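Local atomic coordinates of ATP-dependent protease (Xanthomonas campestris pv. campestris, PDB entry 7CAY), a protein that resembles the N-terminal substrate-binding domain of Lon peptidase and probably binds proteins or peptides. Residues A[14-18]-A[169-173]; A[17-21]-A[159-163]; A[45-50]-A[64-70]. All coordinates share one frame; numbering follows the deposited sequence.

Contact 1. Residues A[14-18]-A[169-173]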
loop_
_atom_site.group_PDB
_atom_site.type_symbol
_atom_site.label_atom_id
_atom_site.label_comp_id
_atom_site.label_asym_id
_atom_site.label_seq_id
_atom_site.Cartn_x
_atom_site.Cartn_y
_atom_site.Cartn_z
ATOM N N HIS A 14 6.281 -4.820 7.707
ATOM C CA HIS A 14 7.374 -5.554 7.078
ATOM C C HIS A 14 7.044 -6.002 5.663
ATOM O O HIS A 14 7.710 -6.898 5.130
ATOM C CB HIS A 14 7.757 -6.763 7.935
ATOM C CG HIS A 14 8.438 -6.399 9.217
ATOM N ND1 HIS A 14 9.793 -6.157 9.296
ATOM C CD2 HIS A 14 7.952 -6.231 10.469
ATOM C CE1 HIS A 14 10.112 -5.862 10.543
ATOM N NE2 HIS A 14 9.013 -5.898 11.275
ATOM N N SER A 15 6.034 -5.392 5.051
ATOM C CA SER A 15 5.628 -5.711 3.692
ATOM C C SER A 15 4.872 -4.517 3.137
ATOM O O SER A 15 4.078 -3.898 3.850
ATOM C CB SER A 15 4.754 -6.965 3.650
ATOM O OG SER A 15 3.623 -6.807 4.488
ATOM N N VAL A 16 5.124 -4.189 1.870
ATOM C CA VAL A 16 4.436 -3.054 1.272
ATOM C C VAL A 16 2.973 -3.414 1.037
ATOM O O VAL A 16 2.612 -4.586 0.841
ATOM C CB VAL A 16 5.118 -2.612 -0.037
ATOM C CG1 VAL A 16 6.632 -2.730 0.086
ATOM C CG2 VAL A 16 4.601 -3.408 -1.224
ATOM N N LEU A 17 2.117 -2.402 1.088
ATOM C CA LEU A 17 0.704 -2.552 0.777
ATOM C C LEU A 17 0.458 -1.999 -0.621
ATOM O O LEU A 17 0.640 -0.801 -0.859
ATOM C CB LEU A 17 -0.166 -1.827 1.804
ATOM C CG LEU A 17 -1.668 -1.911 1.530
ATOM C CD1 LEU A 17 -2.122 -3.364 1.472
ATOM C CD2 LEU A 17 -2.444 -1.146 2.586
ATOM N N LEU A 18 0.069 -2.867 -1.537
ATOM C CA LEU A 18 -0.201 -2.408 -2.886
ATOM C C LEU A 18 -1.588 -1.771 -2.957
ATOM O O LEU A 18 -2.478 -2.118 -2.175
ATOM C CB LEU A 18 -0.111 -3.568 -3.870
ATOM C CG LEU A 18 1.185 -4.379 -3.807
ATOM C CD1 LEU A 18 1.136 -5.539 -4.786
ATOM C CD2 LEU A 18 2.387 -3.493 -4.079
ATOM N N GLU A 169 9.849 -8.286 -1.310
ATOM C CA GLU A 169 9.340 -7.018 -0.797
ATOM C C GLU A 169 10.067 -5.833 -1.418
ATOM O O GLU A 169 9.478 -4.758 -1.579
ATOM C CB GLU A 169 9.452 -6.978 0.727
ATOM C CG GLU A 169 8.350 -7.737 1.437
ATOM C CD GLU A 169 7.010 -7.569 0.752
ATOM O OE1 GLU A 169 6.516 -8.551 0.160
ATOM O OE2 GLU A 169 6.456 -6.450 0.784
ATOM N N GLY A 170 11.339 -6.010 -1.777
ATOM C CA GLY A 170 12.036 -4.966 -2.506
ATOM C C GLY A 170 11.445 -4.736 -3.883
ATOM O O GLY A 170 11.241 -3.592 -4.297
ATOM N N GLN A 171 11.157 -5.821 -4.608
ATOM C CA GLN A 171 10.550 -5.691 -5.929
ATOM C C GLN A 171 9.176 -5.039 -5.845
ATOM O O GLN A 171 8.815 -4.220 -6.698
ATOM C CB GLN A 171 10.456 -7.063 -6.597
ATOM C CG GLN A 171 11.806 -7.693 -6.904
ATOM C CD GLN A 171 11.687 -9.124 -7.382
ATOM O OE1 GLN A 171 10.605 -9.710 -7.358
ATOM N NE2 GLN A 171 12.802 -9.696 -7.821
ATOM N N ARG A 172 8.395 -5.383 -4.822
ATOM C CA ARG A 172 7.092 -4.751 -4.658
ATOM C C ARG A 172 7.231 -3.285 -4.274
ATOM O O ARG A 172 6.375 -2.467 -4.630
ATOM C CB ARG A 172 6.271 -5.515 -3.618
ATOM C CG ARG A 172 6.251 -7.011 -3.862
ATOM C CD ARG A 172 5.059 -7.689 -3.217
ATOM N NE ARG A 172 5.031 -9.111 -3.545
ATOM C CZ ARG A 172 3.933 -9.861 -3.549
ATOM N NH1 ARG A 172 2.758 -9.323 -3.252
ATOM N NH2 ARG A 172 4.009 -11.148 -3.863
ATOM N N LEU A 173 8.302 -2.934 -3.559
ATOM C CA LEU A 173 8.553 -1.535 -3.230
ATOM C C LEU A 173 8.938 -0.738 -4.469
ATOM O O LEU A 173 8.543 0.425 -4.615
ATOM C CB LEU A 173 9.651 -1.439 -2.168
ATOM C CG LEU A 173 10.130 -0.041 -1.771
ATOM C CD1 LEU A 173 9.028 0.740 -1.073
ATOM C CD2 LEU A 173 11.362 -0.139 -0.893
#

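Contact 2. Residues A[17-21]-A[159-163]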
loop_
_atom_site.group_PDB
_atom_site.type_symbol
_atom_site.label_atom_id
_atom_site.label_comp_id
_atom_site.label_asym_id
_atom_site.label_seq_id
_atom_site.Cartn_x
_atom_site.Cartn_y
_atom_site.Cartn_z
ATOM N N LEU A 17 2.117 -2.402 1.088
ATOM C CA LEU A 17 0.704 -2.552 0.777
ATOM C C LEU A 17 0.458 -1.999 -0.621
ATOM O O LEU A 17 0.640 -0.801 -0.859
ATOM C CB LEU A 17 -0.166 -1.827 1.804
ATOM C CG LEU A 17 -1.668 -1.911 1.530
ATOM C CD1 LEU A 17 -2.122 -3.364 1.472
ATOM C CD2 LEU A 17 -2.444 -1.146 2.586
ATOM N N LEU A 18 0.069 -2.867 -1.537
ATOM C CA LEU A 18 -0.201 -2.408 -2.886
ATOM C C LEU A 18 -1.588 -1.771 -2.957
ATOM O O LEU A 18 -2.478 -2.118 -2.175
ATOM C CB LEU A 18 -0.111 -3.568 -3.870
ATOM C CG LEU A 18 1.185 -4.379 -3.807
ATOM C CD1 LEU A 18 1.136 -5.539 -4.786
ATOM C CD2 LEU A 18 2.387 -3.493 -4.079
ATOM N N PRO A 19 -1.788 -0.819 -3.868
ATOM C CA PRO A 19 -3.112 -0.200 -4.002
ATOM C C PRO A 19 -4.171 -1.229 -4.373
ATOM O O PRO A 19 -3.943 -2.116 -5.198
ATOM C CB PRO A 19 -2.909 0.832 -5.118
ATOM C CG PRO A 19 -1.448 1.136 -5.081
ATOM C CD PRO A 19 -0.781 -0.155 -4.712
ATOM N N GLY A 20 -5.337 -1.104 -3.744
ATOM C CA GLY A 20 -6.436 -2.013 -4.001
ATOM C C GLY A 20 -6.340 -3.312 -3.226
ATOM O O GLY A 20 -7.356 -3.958 -2.954
ATOM N N ALA A 21 -5.120 -3.705 -2.864
ATOM C CA ALA A 21 -4.921 -4.922 -2.096
ATOM C C ALA A 21 -5.390 -4.730 -0.657
ATOM O O ALA A 21 -5.537 -3.606 -0.165
ATOM C CB ALA A 21 -3.452 -5.341 -2.120
ATOM N N TRP A 159 -1.116 -3.822 -10.482
ATOM C CA TRP A 159 -1.226 -4.004 -9.040
ATOM C C TRP A 159 -1.664 -5.413 -8.660
ATOM O O TRP A 159 -1.380 -5.853 -7.543
ATOM C CB TRP A 159 -2.204 -2.986 -8.443
ATOM C CG TRP A 159 -1.757 -1.544 -8.522
ATOM C CD1 TRP A 159 -2.509 -0.477 -8.926
ATOM C CD2 TRP A 159 -0.467 -1.014 -8.176
ATOM N NE1 TRP A 159 -1.769 0.678 -8.861
ATOM C CE2 TRP A 159 -0.513 0.377 -8.403
ATOM C CE3 TRP A 159 0.722 -1.581 -7.700
ATOM C CZ2 TRP A 159 0.580 1.208 -8.168
ATOM C CZ3 TRP A 159 1.804 -0.756 -7.477
ATOM C CH2 TRP A 159 1.728 0.623 -7.709
ATOM N N ARG A 160 -2.345 -6.130 -9.554
ATOM C CA ARG A 160 -2.857 -7.452 -9.209
ATOM C C ARG A 160 -1.795 -8.530 -9.393
ATOM O O ARG A 160 -1.618 -9.391 -8.524
ATOM C CB ARG A 160 -4.100 -7.772 -10.040
ATOM C CG ARG A 160 -5.301 -6.907 -9.699
ATOM C CD ARG A 160 -5.727 -7.084 -8.249
ATOM N NE ARG A 160 -5.958 -5.798 -7.600
ATOM C CZ ARG A 160 -5.087 -5.207 -6.788
ATOM N NH1 ARG A 160 -5.377 -4.035 -6.243
ATOM N NH2 ARG A 160 -3.929 -5.791 -6.513
ATOM N N LEU A 161 -1.091 -8.507 -10.530
ATOM C CA LEU A 161 -0.001 -9.457 -10.739
ATOM C C LEU A 161 1.080 -9.294 -9.680
ATOM O O LEU A 161 1.622 -10.286 -9.175
ATOM C CB LEU A 161 0.590 -9.282 -12.137
ATOM C CG LEU A 161 -0.126 -9.981 -13.290
ATOM C CD1 LEU A 161 0.661 -9.799 -14.574
ATOM C CD2 LEU A 161 -0.307 -11.454 -12.973
ATOM N N ALA A 162 1.401 -8.045 -9.330
ATOM C CA ALA A 162 2.379 -7.786 -8.280
ATOM C C ALA A 162 1.980 -8.437 -6.964
ATOM O O ALA A 162 2.845 -8.897 -6.210
ATOM C CB ALA A 162 2.552 -6.278 -8.097
ATOM N N GLU A 163 0.680 -8.495 -6.676
ATOM C CA GLU A 163 0.211 -9.101 -5.437
ATOM C C GLU A 163 0.286 -10.624 -5.489
ATOM O O GLU A 163 0.722 -11.258 -4.523
ATOM C CB GLU A 163 -1.218 -8.642 -5.151
ATOM C CG GLU A 163 -1.766 -9.070 -3.803
ATOM C CD GLU A 163 -3.195 -8.612 -3.587
ATOM O OE1 GLU A 163 -3.694 -7.812 -4.407
ATOM O OE2 GLU A 163 -3.819 -9.056 -2.599
#

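Contact 3. Residues A[45-50]-A[64-70]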
loop_
_atom_site.group_PDB
_atom_site.type_symbol
_atom_site.label_atom_id
_atom_site.label_comp_id
_atom_site.label_asym_id
_atom_site.label_seq_id
_atom_site.Cartn_x
_atom_site.Cartn_y
_atom_site.Cartn_z
ATOM N N SER A 45 -7.255 9.752 7.517
ATOM C CA SER A 45 -6.728 8.410 7.355
ATOM C C SER A 45 -5.275 8.353 7.824
ATOM O O SER A 45 -4.710 9.332 8.318
ATOM C CB SER A 45 -6.849 7.968 5.898
ATOM O OG SER A 45 -6.106 8.827 5.048
ATOM N N PHE A 46 -4.668 7.180 7.674
ATOM C CA PHE A 46 -3.238 7.002 7.867
ATOM C C PHE A 46 -2.699 6.158 6.718
ATOM O O PHE A 46 -3.444 5.734 5.828
ATOM C CB PHE A 46 -2.925 6.377 9.235
ATOM C CG PHE A 46 -3.489 4.997 9.427
ATOM C CD1 PHE A 46 -4.754 4.820 9.960
ATOM C CD2 PHE A 46 -2.743 3.876 9.099
ATOM C CE1 PHE A 46 -5.270 3.549 10.149
ATOM C CE2 PHE A 46 -3.253 2.605 9.284
ATOM C CZ PHE A 46 -4.520 2.442 9.808
ATOM N N GLY A 47 -1.387 5.919 6.733
ATOM C CA GLY A 47 -0.737 5.207 5.659
ATOM C C GLY A 47 0.112 4.063 6.176
ATOM O O GLY A 47 0.455 3.990 7.355
ATOM N N VAL A 48 0.450 3.164 5.257
ATOM C CA VAL A 48 1.281 1.999 5.542
ATOM C C VAL A 48 2.567 2.130 4.740
ATOM O O VAL A 48 2.528 2.264 3.510
ATOM C CB VAL A 48 0.556 0.686 5.207
ATOM C CG1 VAL A 48 1.562 -0.420 4.953
ATOM C CG2 VAL A 48 -0.390 0.307 6.333
ATOM N N CYS A 49 3.701 2.100 5.435
ATOM C CA CYS A 49 5.013 2.157 4.809
ATOM C C CYS A 49 5.826 0.934 5.204
ATOM O O CYS A 49 5.834 0.533 6.371
ATOM C CB CYS A 49 5.770 3.424 5.210
ATOM S SG CYS A 49 5.317 4.897 4.277
ATOM N N LEU A 50 6.504 0.343 4.226
ATOM C CA LEU A 50 7.488 -0.685 4.521
ATOM C C LEU A 50 8.682 -0.065 5.242
ATOM O O LEU A 50 9.240 0.939 4.786
ATOM C CB LEU A 50 7.935 -1.368 3.231
ATOM C CG LEU A 50 9.145 -2.294 3.346
ATOM C CD1 LEU A 50 8.758 -3.612 3.996
ATOM C CD2 LEU A 50 9.790 -2.523 1.988
ATOM N N ALA A 64 10.144 3.654 4.213
ATOM C CA ALA A 64 10.563 3.795 2.831
ATOM C C ALA A 64 10.033 5.109 2.258
ATOM O O ALA A 64 9.167 5.770 2.838
ATOM C CB ALA A 64 10.082 2.606 2.002
ATOM N N ALA A 65 10.569 5.488 1.096
ATOM C CA ALA A 65 10.196 6.761 0.489
ATOM C C ALA A 65 8.764 6.768 -0.029
ATOM O O ALA A 65 8.202 7.848 -0.245
ATOM C CB ALA A 65 11.159 7.106 -0.647
ATOM N N TYR A 66 8.161 5.598 -0.234
ATOM C CA TYR A 66 6.807 5.499 -0.762
ATOM C C TYR A 66 5.941 4.662 0.168
ATOM O O TYR A 66 6.414 3.696 0.771
ATOM C CB TYR A 66 6.802 4.889 -2.170
ATOM C CG TYR A 66 7.211 5.854 -3.258
ATOM C CD1 TYR A 66 8.545 6.178 -3.464
ATOM C CD2 TYR A 66 6.260 6.438 -4.086
ATOM C CE1 TYR A 66 8.922 7.061 -4.460
ATOM C CE2 TYR A 66 6.627 7.319 -5.087
ATOM C CZ TYR A 66 7.959 7.629 -5.268
ATOM O OH TYR A 66 8.330 8.509 -6.261
ATOM N N GLY A 67 4.669 5.047 0.279
ATOM C CA GLY A 67 3.709 4.327 1.088
ATOM C C GLY A 67 2.343 4.336 0.432
ATOM O O GLY A 67 2.149 4.925 -0.632
ATOM N N THR A 68 1.392 3.676 1.093
ATOM C CA THR A 68 0.045 3.510 0.557
ATOM C C THR A 68 -0.973 3.926 1.608
ATOM O O THR A 68 -0.966 3.400 2.725
ATOM C CB THR A 68 -0.202 2.062 0.125
ATOM O OG1 THR A 68 0.810 1.654 -0.802
ATOM C CG2 THR A 68 -1.552 1.938 -0.536
ATOM N N GLU A 69 -1.846 4.864 1.247
ATOM C CA GLU A 69 -2.937 5.247 2.131
ATOM C C GLU A 69 -3.935 4.103 2.258
ATOM O O GLU A 69 -4.199 3.379 1.295
ATOM C CB GLU A 69 -3.636 6.500 1.603
ATOM C CG GLU A 69 -4.675 7.074 2.555
ATOM C CD GLU A 69 -5.503 8.175 1.926
ATOM O OE1 GLU A 69 -5.958 8.000 0.773
ATOM O OE2 GLU A 69 -5.695 9.221 2.584
ATOM N N VAL A 70 -4.493 3.940 3.455
ATOM C CA VAL A 70 -5.417 2.848 3.734
ATOM C C VAL A 70 -6.814 3.406 3.951
ATOM O O VAL A 70 -6.999 4.540 4.410
ATOM C CB VAL A 70 -4.979 2.010 4.956
ATOM C CG1 VAL A 70 -3.560 1.501 4.777
ATOM C CG2 VAL A 70 -5.106 2.817 6.239
#

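Contact 1. Residues A[14-18]-A[169-173]
The carboxylate of E169, in the first turn of helix 169-177, accepts a hydrogen bond from the backbone N of V16. The contact belongs to the Lon N-terminal domain fold. It joins the loop between strands 6-13 and 22-27 of the mixed beta sheet to a helix of the C-terminal helical part.

The E169 side chain leaves CB toward the loop. The chain bends at the second torsion (chi2 -39°), and the carboxylate lies beside S15. Its CG lies 3.8 Å from H14 O. Its CD packs against CA and CB of S15. At the tip, V16 N donates to E169 OE2 at 2.8 Å, with an N-H...O angle of 149°. The V16 nitrogen sits almost in line with the bond from E169 CD to OE2. The same OE2 lies near S15 CB, so one carboxylate oxygen touches two successive loop residues. The hydrogen bond gives the loop amide of V16 an acceptor on the helix.

V16 also carries the apolar half. Its side chain and that of E169 lie alongside each other and point in opposite senses. Its two methyls touch different helix residues. V16 CG2 reaches R172 CB at 3.6 Å, and V16 CG1 reaches L173 CB at 4.0 Å. V16 also packs on L50 of strand 47-51.

R172 is extended from CG to NE. Its NE bonds to L167 O and its NH1 to E163 O, outside the two segments. L18 CD1 approaches the guanidinium obliquely, 4.4 Å from R172 NH1.

Contact 2. Residues A[17-21]-A[159-163]
A type II beta turn, L18 to A21, meets one side of helix 154-164 here. The turn lies in the loop that leads into strand 22-27, and the contact is largely buried. P19 lies on W159. Its CD sits over the centre of the six-membered ring, 3.5 Å from the centroid and 10° off the ring normal. This is a CH-pi contact. P19 CG comes within 3.5 Å of W159 CE2, on the same face. The indole NE1 bonds to D116, which helps to fix the ring.

R160 starts away from the turn, but its chain bends at chi2 and chi3 and brings the guanidinium back. R160 NH1 donates to P19 O at 2.6 Å. The donor lies in the carbonyl plane, on a lone pair, and the oxygen lies near the guanidinium plane. R160 NH2 forms a salt bridge with E163 OE1 at 2.9 Å, about one turn along the helix. E163 OE1 also touches A21 CB at 3.4 Å, so the salt-bridged carboxylate lies beside the last residue of the turn.

L18 adds its CD1, which packs on A162 CB at 3.7 Å. G20, with a positive phi of 82°, occupies the third position of the turn, as is common in a type II beta turn.

Contact 3. Residues A[45-50]-A[64-70]
V48 pairs with T68, and G47 with E69, where strands 47-51 and 66-74 run antiparallel in the mixed beta sheet.

Backbone bonds set the register. V48 and T68 form a hydrogen-bonded pair, with V48 N to T68 O at 2.9 Å and T68 N to V48 O at 3.0 Å. G47 and E69 form a non-hydrogen-bonded pair. V70 N donates to F46 O at 3.2 Å, in the carbonyl plane. Just before the corner at A65, A64 N donates to L50 O at 2.9 Å.

One polar side-chain bond crosses the pair. S45 OG donates to E69 OE2 from above the carboxylate plane. The extended E69 chain carries its carboxylate there, and R91 forms a salt bridge with the same oxygen.

Apolar contacts centre on V70. Its CG2 lies over one face of the F46 ring, 3.7 Å from the centroid, and is offset toward the rim. F46 takes chi1 62°, which brings the ring back beside V70. V70 CG1 meets V48 CG2 at 3.7 Å. C49 SG packs on G67 CA at 3.6 Å.

Strand 6-13 flanks strand 47-51, strand 83-100 flanks strand 66-74, and helix 169-177 packs on A64, Y66 and T68.

How the contacts relate
Contacts 1 and 2 share L17 and L18, and their centres lie about 9 Å apart. The one loop therefore meets two successive helices, 169-177 and 154-164. R172 NH1 of contact 1 probably bonds to E163 O of contact 2, at 3.1 Å, which links the two helices. The L17 side chain touches neither helix segment and packs on contact 3. Its carbonyl O probably bonds to T68 OG1 at 2.5 Å, and L17 CD2 packs on V70 CG1. Contact 3 is about 11 Å from contact 1 and 13 Å from contact 2, centre to centre. Contacts 1 and 2 join the loop to the helices; contact 3 is the strand pair on which L17 rests.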